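Local coordinates for protein TetR-like transcriptional regulator (Rhodococcus, PDB 3F1B) that probably binds cis-regulatory DNA as a TetR-family transcription factor, pairing a helix-turn-helix domain with a helical C-terminal domain, at residues Val24-Phe32 against Lys107-Gln115; Arg88-Leu99 against Ala182-Trp191. All blocks are in the same frame, centred on the assembly; numbering follows the deposited sequence.

Contact 1 of 2, residues Val24-Phe32 against Lys107-Gln115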
loop_
_atom_site.group_PDB
_atom_site.type_symbol
_atom_site.label_atom_id
_atom_site.label_comp_id
_atom_site.label_asym_id
_atom_site.label_seq_id
_atom_site.Cartn_x
_atom_site.Cartn_y
_atom_site.Cartn_z
ATOM N N VAL A 24 16.366 -10.392 -2.860
ATOM C CA VAL A 24 15.407 -9.484 -3.433
ATOM C C VAL A 24 14.454 -10.277 -4.344
ATOM O O VAL A 24 13.218 -10.237 -4.157
ATOM C CB VAL A 24 16.082 -8.274 -4.122
ATOM C CG1 VAL A 24 15.086 -7.471 -4.912
ATOM C CG2 VAL A 24 16.604 -7.355 -3.088
ATOM N N ASP A 25 15.033 -10.999 -5.296
ATOM C CA ASP A 25 14.313 -11.983 -6.119
ATOM C C ASP A 25 13.275 -12.751 -5.324
ATOM O O ASP A 25 12.058 -12.552 -5.480
ATOM C CB ASP A 25 15.300 -13.002 -6.701
ATOM C CG ASP A 25 16.296 -12.378 -7.662
ATOM O OD1 ASP A 25 17.012 -13.150 -8.341
ATOM O OD2 ASP A 25 16.379 -11.124 -7.746
ATOM N N VAL A 26 13.772 -13.600 -4.440
ATOM C CA VAL A 26 12.910 -14.490 -3.714
ATOM C C VAL A 26 11.865 -13.726 -2.900
ATOM O O VAL A 26 10.707 -14.149 -2.833
ATOM C CB VAL A 26 13.716 -15.495 -2.843
ATOM C CG1 VAL A 26 12.814 -16.638 -2.419
ATOM C CG2 VAL A 26 14.925 -16.036 -3.607
ATOM N N PHE A 27 12.236 -12.605 -2.288
ATOM C CA PHE A 27 11.248 -11.872 -1.509
ATOM C C PHE A 27 10.158 -11.257 -2.405
ATOM O O PHE A 27 8.970 -11.266 -2.052
ATOM C CB PHE A 27 11.895 -10.784 -0.677
ATOM C CG PHE A 27 12.520 -11.263 0.583
ATOM C CD1 PHE A 27 11.805 -12.064 1.477
ATOM C CD2 PHE A 27 13.843 -10.858 0.914
ATOM C CE1 PHE A 27 12.406 -12.509 2.672
ATOM C CE2 PHE A 27 14.452 -11.264 2.079
ATOM C CZ PHE A 27 13.727 -12.111 2.979
ATOM N N SER A 28 10.563 -10.706 -3.555
ATOM C CA SER A 28 9.597 -10.106 -4.488
ATOM C C SER A 28 8.808 -11.194 -5.217
ATOM O O SER A 28 7.612 -11.060 -5.418
ATOM C CB SER A 28 10.252 -9.127 -5.475
ATOM O OG SER A 28 11.035 -9.814 -6.433
ATOM N N ASP A 29 9.478 -12.276 -5.591
ATOM C CA ASP A 29 8.813 -13.413 -6.194
ATOM C C ASP A 29 7.700 -13.978 -5.304
ATOM O O ASP A 29 6.579 -14.165 -5.756
ATOM C CB ASP A 29 9.845 -14.499 -6.516
ATOM C CG ASP A 29 9.380 -15.455 -7.624
ATOM O OD1 ASP A 29 8.429 -15.110 -8.364
ATOM O OD2 ASP A 29 9.972 -16.554 -7.770
ATOM N N ARG A 30 7.997 -14.210 -4.032
ATOM C CA ARG A 30 7.151 -15.067 -3.190
ATOM C C ARG A 30 6.566 -14.384 -1.966
ATOM O O ARG A 30 5.688 -14.945 -1.306
ATOM C CB ARG A 30 7.950 -16.272 -2.695
ATOM C CG ARG A 30 8.704 -17.026 -3.772
ATOM C CD ARG A 30 8.700 -18.550 -3.495
ATOM N NE ARG A 30 9.345 -18.922 -2.228
ATOM C CZ ARG A 30 10.323 -19.821 -2.101
ATOM N NH1 ARG A 30 10.789 -20.469 -3.165
ATOM N NH2 ARG A 30 10.832 -20.087 -0.902
ATOM N N GLY A 31 7.068 -13.205 -1.631
ATOM C CA GLY A 31 6.673 -12.554 -0.397
ATOM C C GLY A 31 7.426 -13.090 0.798
ATOM O O GLY A 31 7.953 -14.206 0.743
ATOM N N PHE A 32 7.439 -12.309 1.881
ATOM C CA PHE A 32 8.247 -12.588 3.073
ATOM C C PHE A 32 8.011 -13.949 3.711
ATOM O O PHE A 32 8.968 -14.682 3.948
ATOM C CB PHE A 32 8.110 -11.496 4.149
ATOM C CG PHE A 32 8.846 -11.820 5.440
ATOM C CD1 PHE A 32 10.167 -11.418 5.626
ATOM C CD2 PHE A 32 8.221 -12.542 6.466
ATOM C CE1 PHE A 32 10.862 -11.714 6.797
ATOM C CE2 PHE A 32 8.911 -12.850 7.643
ATOM C CZ PHE A 32 10.253 -12.437 7.799
ATOM N N LYS A 107 11.794 -5.293 -8.881
ATOM C CA LYS A 107 11.840 -6.280 -7.840
ATOM C C LYS A 107 11.999 -5.576 -6.473
ATOM O O LYS A 107 11.434 -6.004 -5.448
ATOM C CB LYS A 107 12.943 -7.274 -8.180
ATOM C CG LYS A 107 12.533 -8.284 -9.269
ATOM C CD LYS A 107 13.580 -8.470 -10.417
ATOM C CE LYS A 107 13.135 -7.809 -11.786
ATOM N NZ LYS A 107 13.572 -6.365 -11.937
ATOM N N SER A 108 12.727 -4.465 -6.483
ATOM C CA SER A 108 13.079 -3.811 -5.265
ATOM C C SER A 108 11.983 -2.865 -4.866
ATOM O O SER A 108 11.785 -2.625 -3.667
ATOM C CB SER A 108 14.417 -3.090 -5.384
ATOM O OG SER A 108 14.616 -2.589 -6.688
ATOM N N TRP A 109 11.250 -2.360 -5.859
ATOM C CA TRP A 109 10.054 -1.610 -5.587
ATOM C C TRP A 109 9.023 -2.485 -4.912
ATOM O O TRP A 109 8.373 -2.047 -3.969
ATOM C CB TRP A 109 9.451 -1.053 -6.862
ATOM C CG TRP A 109 8.091 -0.508 -6.606
ATOM C CD1 TRP A 109 6.914 -1.006 -7.070
ATOM C CD2 TRP A 109 7.750 0.642 -5.761
ATOM N NE1 TRP A 109 5.856 -0.229 -6.593
ATOM C CE2 TRP A 109 6.347 0.789 -5.805
ATOM C CE3 TRP A 109 8.505 1.541 -4.972
ATOM C CZ2 TRP A 109 5.667 1.797 -5.086
ATOM C CZ3 TRP A 109 7.831 2.524 -4.258
ATOM C CH2 TRP A 109 6.417 2.650 -4.329
HETATM N N MSE A 110 8.884 -3.720 -5.376
HETATM C CA MSE A 110 7.961 -4.647 -4.743
HETATM C C MSE A 110 8.258 -4.953 -3.285
HETATM O O MSE A 110 7.327 -4.952 -2.450
HETATM C CB MSE A 110 7.892 -5.949 -5.519
HETATM C CG MSE A 110 7.060 -5.795 -6.762
HETATM SE SE MSE A 110 7.373 -7.313 -7.918
HETATM C CE MSE A 110 6.098 -8.540 -7.046
ATOM N N VAL A 111 9.537 -5.224 -2.969
ATOM C CA VAL A 111 9.944 -5.470 -1.579
ATOM C C VAL A 111 9.612 -4.207 -0.739
ATOM O O VAL A 111 9.002 -4.286 0.353
ATOM C CB VAL A 111 11.423 -5.933 -1.516
ATOM C CG1 VAL A 111 11.957 -5.909 -0.107
ATOM C CG2 VAL A 111 11.566 -7.355 -2.098
ATOM N N LEU A 112 9.913 -3.044 -1.304
ATOM C CA LEU A 112 9.784 -1.793 -0.590
ATOM C C LEU A 112 8.330 -1.448 -0.335
ATOM O O LEU A 112 7.941 -1.159 0.790
ATOM C CB LEU A 112 10.430 -0.671 -1.382
ATOM C CG LEU A 112 11.799 -0.172 -0.960
ATOM C CD1 LEU A 112 12.605 -1.056 -0.011
ATOM C CD2 LEU A 112 12.589 0.180 -2.184
ATOM N N TYR A 113 7.542 -1.473 -1.397
ATOM C CA TYR A 113 6.158 -1.129 -1.327
ATOM C C TYR A 113 5.401 -2.118 -0.445
ATOM O O TYR A 113 4.551 -1.689 0.335
ATOM C CB TYR A 113 5.599 -1.022 -2.724
ATOM C CG TYR A 113 4.204 -0.465 -2.821
ATOM C CD1 TYR A 113 3.802 0.682 -2.110
ATOM C CD2 TYR A 113 3.277 -1.101 -3.640
ATOM C CE1 TYR A 113 2.473 1.180 -2.223
ATOM C CE2 TYR A 113 1.974 -0.612 -3.785
ATOM C CZ TYR A 113 1.565 0.518 -3.077
ATOM O OH TYR A 113 0.241 0.896 -3.264
ATOM N N ARG A 114 5.756 -3.404 -0.493
ATOM C CA ARG A 114 5.313 -4.371 0.561
ATOM C C ARG A 114 5.691 -3.974 2.038
ATOM O O ARG A 114 4.807 -3.605 2.815
ATOM C CB ARG A 114 5.666 -5.837 0.203
ATOM C CG ARG A 114 6.859 -6.447 0.924
ATOM C CD ARG A 114 7.438 -7.666 0.162
ATOM N NE ARG A 114 6.376 -8.575 -0.281
ATOM C CZ ARG A 114 6.195 -9.016 -1.525
ATOM N NH1 ARG A 114 7.035 -8.674 -2.500
ATOM N NH2 ARG A 114 5.174 -9.817 -1.793
ATOM N N GLN A 115 6.971 -4.063 2.426
ATOM C CA GLN A 115 7.414 -3.493 3.712
ATOM C C GLN A 115 6.593 -2.263 4.179
ATOM O O GLN A 115 6.124 -2.255 5.322
ATOM C CB GLN A 115 8.868 -3.147 3.648
#
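The hydroxyl OG of Ser-28 lies where helix 12-30 meets helix 106-115. Two carbonyl oxygens of its own helix are within bonding range of OG, Asp-25 O at 3.1 Å and Val-24 O at 3.2 Å. Its one proton can serve either, and the choice is not settled. Placed between the backbone N and the carbonyl carbon (chi1 72°), OG turns back to the preceding turn. Lys-107 CB and CG also touch it, each 3.6 Å from OG.

This is a TetR-fold domain interface. The first helix of the DNA-binding domain, ahead of the predicted helix-turn-helix motif (residues 36-55), rests on a helix of the C-terminal domain. The axes of 24-30 and 107-115 approach to 8.5 Å at 62°. Ser-28 sits where the helices are close: its CB is 3.3 Å from Lys-107 O and also meets Met-110 CB. The selenomethionine methyl CE of Met-110 reaches Ser-28 O.

Val-111 lays CG2 on the first helix, 3.7 Å from Phe-27 CB and close to Ser-28 N. Val-24 lays CG1 against Lys-107 CB, the two side chains crossing at about a right angle. Helix 58-77 also packs here: Val-24 touches Cys-65 and Glu-69, and the Phe-27 ring meets Phe-62 edge-to-face.

Arg-114 covers the C-terminal end of the first helix. One guanidinium face lies over Phe-27 O and Gly-31 CA. Its NH1 is 3.3 Å from Phe-27 O, but the angle is poor and no bond forms; that oxygen accepts the backbone hydrogen bond from Gly-31 N. Gly-31 leaves helical geometry with phi 81°. A CB there would jam against the preceding carbonyl and press on Arg-114. With no side chain in the way, Gly-31 CA sits 3.4 Å from Arg-114 NH2.

Contact 2 of 2, residues Arg88-Leu99 against Ala182-Trp191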
loop_
_atom_site.group_PDB
_atom_site.type_symbol
_atom_site.label_atom_id
_atom_site.label_comp_id
_atom_site.label_asym_id
_atom_site.label_seq_id
_atom_site.Cartn_x
_atom_site.Cartn_y
_atom_site.Cartn_z
ATOM N N ARG A 88 8.476 23.345 -8.437
ATOM C CA ARG A 88 7.967 22.585 -9.573
ATOM C C ARG A 88 9.011 21.580 -10.096
ATOM O O ARG A 88 8.678 20.436 -10.467
ATOM C CB ARG A 88 7.672 23.562 -10.682
ATOM C CG ARG A 88 6.307 23.527 -11.174
ATOM C CD ARG A 88 5.850 24.998 -11.376
ATOM N NE ARG A 88 5.369 25.637 -10.132
ATOM C CZ ARG A 88 6.142 26.165 -9.169
ATOM N NH1 ARG A 88 7.473 26.153 -9.258
ATOM N NH2 ARG A 88 5.578 26.719 -8.099
ATOM N N GLU A 89 10.273 22.019 -10.144
ATOM C CA GLU A 89 11.316 21.245 -10.782
ATOM C C GLU A 89 11.809 20.187 -9.803
ATOM O O GLU A 89 12.214 19.099 -10.211
ATOM C CB GLU A 89 12.434 22.151 -11.266
ATOM C CG GLU A 89 13.595 21.412 -11.888
ATOM C CD GLU A 89 13.225 20.627 -13.137
ATOM O OE1 GLU A 89 13.999 19.699 -13.472
ATOM O OE2 GLU A 89 12.196 20.927 -13.797
ATOM N N GLN A 90 11.727 20.492 -8.514
ATOM C CA GLN A 90 12.025 19.482 -7.497
ATOM C C GLN A 90 11.041 18.334 -7.539
ATOM O O GLN A 90 11.440 17.183 -7.626
ATOM C CB GLN A 90 12.015 20.100 -6.138
ATOM C CG GLN A 90 13.128 21.061 -5.952
ATOM C CD GLN A 90 13.118 21.657 -4.576
ATOM O OE1 GLN A 90 14.179 21.828 -3.950
ATOM N NE2 GLN A 90 11.919 21.981 -4.079
ATOM N N LEU A 91 9.760 18.675 -7.537
ATOM C CA LEU A 91 8.650 17.721 -7.734
ATOM C C LEU A 91 8.782 16.928 -9.037
ATOM O O LEU A 91 8.809 15.692 -9.022
ATOM C CB LEU A 91 7.303 18.460 -7.701
ATOM C CG LEU A 91 6.009 17.695 -7.325
ATOM C CD1 LEU A 91 4.918 17.746 -8.416
ATOM C CD2 LEU A 91 6.235 16.286 -6.874
ATOM N N ARG A 92 8.888 17.624 -10.165
ATOM C CA ARG A 92 9.153 16.917 -11.412
ATOM C C ARG A 92 10.403 15.984 -11.344
ATOM O O ARG A 92 10.345 14.819 -11.807
ATOM C CB ARG A 92 9.207 17.888 -12.581
ATOM C CG ARG A 92 9.625 17.274 -13.916
ATOM C CD ARG A 92 9.573 18.421 -14.952
ATOM N NE ARG A 92 10.762 18.785 -15.775
ATOM C CZ ARG A 92 12.052 18.473 -15.571
ATOM N NH1 ARG A 92 12.977 18.904 -16.424
ATOM N NH2 ARG A 92 12.441 17.743 -14.535
ATOM N N ARG A 93 11.501 16.438 -10.728
ATOM C CA ARG A 93 12.705 15.586 -10.725
ATOM C C ARG A 93 12.577 14.391 -9.807
ATOM O O ARG A 93 13.155 13.323 -10.082
ATOM C CB ARG A 93 13.945 16.366 -10.372
ATOM C CG ARG A 93 14.298 17.368 -11.406
ATOM C CD ARG A 93 15.666 17.898 -11.090
ATOM N NE ARG A 93 16.109 18.779 -12.161
ATOM C CZ ARG A 93 17.276 19.389 -12.204
ATOM N NH1 ARG A 93 18.135 19.222 -11.222
ATOM N NH2 ARG A 93 17.554 20.170 -13.240
ATOM N N ALA A 94 11.791 14.558 -8.738
ATOM C CA ALA A 94 11.550 13.506 -7.790
ATOM C C ALA A 94 10.626 12.471 -8.399
ATOM O O ALA A 94 10.835 11.272 -8.233
ATOM C CB ALA A 94 10.948 14.063 -6.494
ATOM N N LEU A 95 9.619 12.945 -9.109
ATOM C CA LEU A 95 8.660 12.063 -9.723
ATOM C C LEU A 95 9.390 11.250 -10.752
ATOM O O LEU A 95 9.225 10.031 -10.848
ATOM C CB LEU A 95 7.548 12.876 -10.392
ATOM C CG LEU A 95 6.557 13.320 -9.366
ATOM C CD1 LEU A 95 5.552 14.195 -10.049
ATOM C CD2 LEU A 95 5.914 12.050 -8.802
ATOM N N GLU A 96 10.218 11.921 -11.535
ATOM C CA GLU A 96 10.916 11.205 -12.578
ATOM C C GLU A 96 11.966 10.248 -12.062
ATOM O O GLU A 96 12.072 9.135 -12.574
ATOM C CB GLU A 96 11.418 12.164 -13.626
ATOM C CG GLU A 96 10.170 12.676 -14.380
ATOM C CD GLU A 96 10.393 13.899 -15.250
ATOM O OE1 GLU A 96 11.580 14.204 -15.530
ATOM O OE2 GLU A 96 9.377 14.544 -15.661
ATOM N N GLY A 97 12.719 10.644 -11.038
ATOM C CA GLY A 97 13.683 9.734 -10.414
ATOM C C GLY A 97 13.031 8.498 -9.772
ATOM O O GLY A 97 13.402 7.354 -10.084
ATOM N N PHE A 98 12.037 8.736 -8.909
ATOM C CA PHE A 98 11.176 7.686 -8.347
ATOM C C PHE A 98 10.640 6.749 -9.408
ATOM O O PHE A 98 10.756 5.515 -9.272
ATOM C CB PHE A 98 10.002 8.342 -7.602
ATOM C CG PHE A 98 8.885 7.427 -7.264
ATOM C CD1 PHE A 98 9.119 6.186 -6.688
ATOM C CD2 PHE A 98 7.584 7.848 -7.421
ATOM C CE1 PHE A 98 8.089 5.374 -6.352
ATOM C CE2 PHE A 98 6.540 7.047 -7.077
ATOM C CZ PHE A 98 6.777 5.818 -6.538
ATOM N N LEU A 99 9.996 7.314 -10.424
ATOM C CA LEU A 99 9.371 6.480 -11.420
ATOM C C LEU A 99 10.362 5.732 -12.337
ATOM O O LEU A 99 10.086 4.583 -12.739
ATOM C CB LEU A 99 8.366 7.264 -12.232
ATOM C CG LEU A 99 7.079 7.605 -11.493
ATOM C CD1 LEU A 99 6.339 8.558 -12.418
ATOM C CD2 LEU A 99 6.218 6.341 -11.117
ATOM N N ALA A 182 3.284 8.574 -16.740
ATOM C CA ALA A 182 3.031 8.505 -15.312
ATOM C C ALA A 182 3.437 9.814 -14.651
ATOM O O ALA A 182 2.659 10.370 -13.914
ATOM C CB ALA A 182 3.779 7.359 -14.720
ATOM N N ALA A 183 4.634 10.342 -14.947
ATOM C CA ALA A 183 5.102 11.568 -14.277
ATOM C C ALA A 183 4.228 12.724 -14.662
ATOM O O ALA A 183 4.001 13.617 -13.874
ATOM C CB ALA A 183 6.540 11.882 -14.628
ATOM N N ASP A 184 3.729 12.690 -15.886
ATOM C CA ASP A 184 2.817 13.719 -16.383
ATOM C C ASP A 184 1.529 13.822 -15.574
ATOM O O ASP A 184 1.131 14.915 -15.164
ATOM C CB ASP A 184 2.483 13.436 -17.848
ATOM C CG ASP A 184 3.480 14.077 -18.797
ATOM O OD1 ASP A 184 4.332 14.859 -18.316
ATOM O OD2 ASP A 184 3.415 13.823 -20.036
ATOM N N LEU A 185 0.900 12.659 -15.357
ATOM C CA LEU A 185 -0.339 12.587 -14.620
ATOM C C LEU A 185 -0.156 13.052 -13.182
ATOM O O LEU A 185 -1.001 13.768 -12.630
ATOM C CB LEU A 185 -0.846 11.148 -14.604
ATOM C CG LEU A 185 -2.059 10.996 -13.675
ATOM C CD1 LEU A 185 -3.151 11.984 -14.102
ATOM C CD2 LEU A 185 -2.579 9.575 -13.667
ATOM N N LEU A 186 0.941 12.636 -12.573
ATOM C CA LEU A 186 1.212 13.013 -11.207
ATOM C C LEU A 186 1.553 14.490 -11.060
ATOM O O LEU A 186 1.240 15.083 -10.026
ATOM C CB LEU A 186 2.345 12.150 -10.667
ATOM C CG LEU A 186 2.028 10.833 -9.910
ATOM C CD1 LEU A 186 0.552 10.403 -9.725
ATOM C CD2 LEU A 186 2.932 9.671 -10.357
ATOM N N GLU A 187 2.200 15.090 -12.063
ATOM C CA GLU A 187 2.511 16.504 -11.940
ATOM C C GLU A 187 1.216 17.303 -11.923
ATOM O O GLU A 187 1.081 18.256 -11.150
ATOM C CB GLU A 187 3.385 17.039 -13.082
ATOM C CG GLU A 187 4.808 16.545 -13.104
ATOM C CD GLU A 187 5.512 16.927 -14.393
ATOM O OE1 GLU A 187 6.067 16.013 -15.080
ATOM O OE2 GLU A 187 5.492 18.146 -14.722
ATOM N N SER A 188 0.271 16.949 -12.789
ATOM C CA SER A 188 -0.922 17.797 -12.878
ATOM C C SER A 188 -1.965 17.496 -11.780
ATOM O O SER A 188 -2.675 18.377 -11.326
ATOM C CB SER A 188 -1.525 17.762 -14.279
ATOM O OG SER A 188 -2.105 16.500 -14.536
ATOM N N LEU A 189 -2.043 16.253 -11.346
ATOM C CA LEU A 189 -2.791 15.947 -10.145
ATOM C C LEU A 189 -2.333 16.864 -9.004
ATOM O O LEU A 189 -3.138 17.329 -8.214
ATOM C CB LEU A 189 -2.543 14.499 -9.794
ATOM C CG LEU A 189 -3.120 13.840 -8.556
ATOM C CD1 LEU A 189 -2.988 12.352 -8.769
ATOM C CD2 LEU A 189 -2.441 14.266 -7.244
ATOM N N ALA A 190 -1.032 17.137 -8.943
ATOM C CA ALA A 190 -0.434 17.885 -7.852
ATOM C C ALA A 190 -0.717 19.378 -7.990
ATOM O O ALA A 190 -1.055 20.034 -7.005
ATOM C CB ALA A 190 1.049 17.648 -7.804
ATOM N N TRP A 191 -0.558 19.920 -9.199
ATOM C CA TRP A 191 -0.780 21.373 -9.409
ATOM C C TRP A 191 -2.248 21.746 -9.730
ATOM O O TRP A 191 -2.641 22.910 -9.586
ATOM C CB TRP A 191 0.213 21.971 -10.425
ATOM C CG TRP A 191 1.668 21.697 -10.086
ATOM C CD1 TRP A 191 2.561 20.968 -10.833
ATOM C CD2 TRP A 191 2.393 22.132 -8.911
ATOM N NE1 TRP A 191 3.787 20.927 -10.204
ATOM C CE2 TRP A 191 3.712 21.627 -9.023
ATOM C CE3 TRP A 191 2.058 22.897 -7.783
ATOM C CZ2 TRP A 191 4.702 21.867 -8.040
ATOM C CZ3 TRP A 191 3.048 23.136 -6.808
ATOM C CH2 TRP A 191 4.351 22.622 -6.947
#
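Leu-95 pushes CD1 into a hollow between Leu-186 CB and Glu-187 CG, 3.9 Å from each. It is the middle one of three leucines, four residues apart, that form a ridge on helix 87-104. The axes of 88-99 and 182-191 pass 9.5 Å apart at 144°, so the helices run roughly antiparallel within the TetR C-terminal domain. The small residues Ala-182 and Ala-183 make the next hollow. Leu-99 CD1 fills it, 3.6 Å from Ala-182 CB, and also meets Leu-186 CD2.

Leu-91 differs in having CG anti to the backbone N (chi1 -156°). This carries CD1 to Ala-190 CB at 3.9 Å and to Trp-191 NE1. Trp-191 is the large bump of the other helix. Arg-88 lies over one face of its ring, with CZ 4.8 Å from the six-membered ring centroid in a cation-pi contact and the two planes 17° apart. Replacing Trp-191 with an alanine would probably leave the Arg-88 guanidinium without its pi partner and open a gap beside Leu-91.

The polar flank brings like charges together. Glu-96 CG packs on Ala-183 CB, but Glu-96 OE2 comes within 3.7 Å of Glu-187 OE1. Arg-92 is salt-bridged to Glu-89, has a long, charge-only link to Glu-96, and lies alongside Glu-187 without their charged groups touching. Its charge may partly offset the crowding, though one carboxylate may take up a proton more readily than usual.

The segments alternate along the chain: 24-32, then 88-99, then 107-115, then 182-191. The centres of contacts 1 and 2 are about 24 Å apart, on opposite sides of the chain's centre. Contact 1 joins the DNA-binding domain to the C-terminal domain; contact 2 lies wholly inside the latter. Helices 87-104 and 106-115 follow each other directly and link the two. There Trp-109 CZ3 packs 3.5 Å from Phe-98 CE1, the two rings meeting edge-to-face. Both contacts also touch the second subunit. The shared pair of helices gives a path by which shifts in the C-terminal domain might reach the DNA-binding domain, as in ligand-responsive TetR-family relatives.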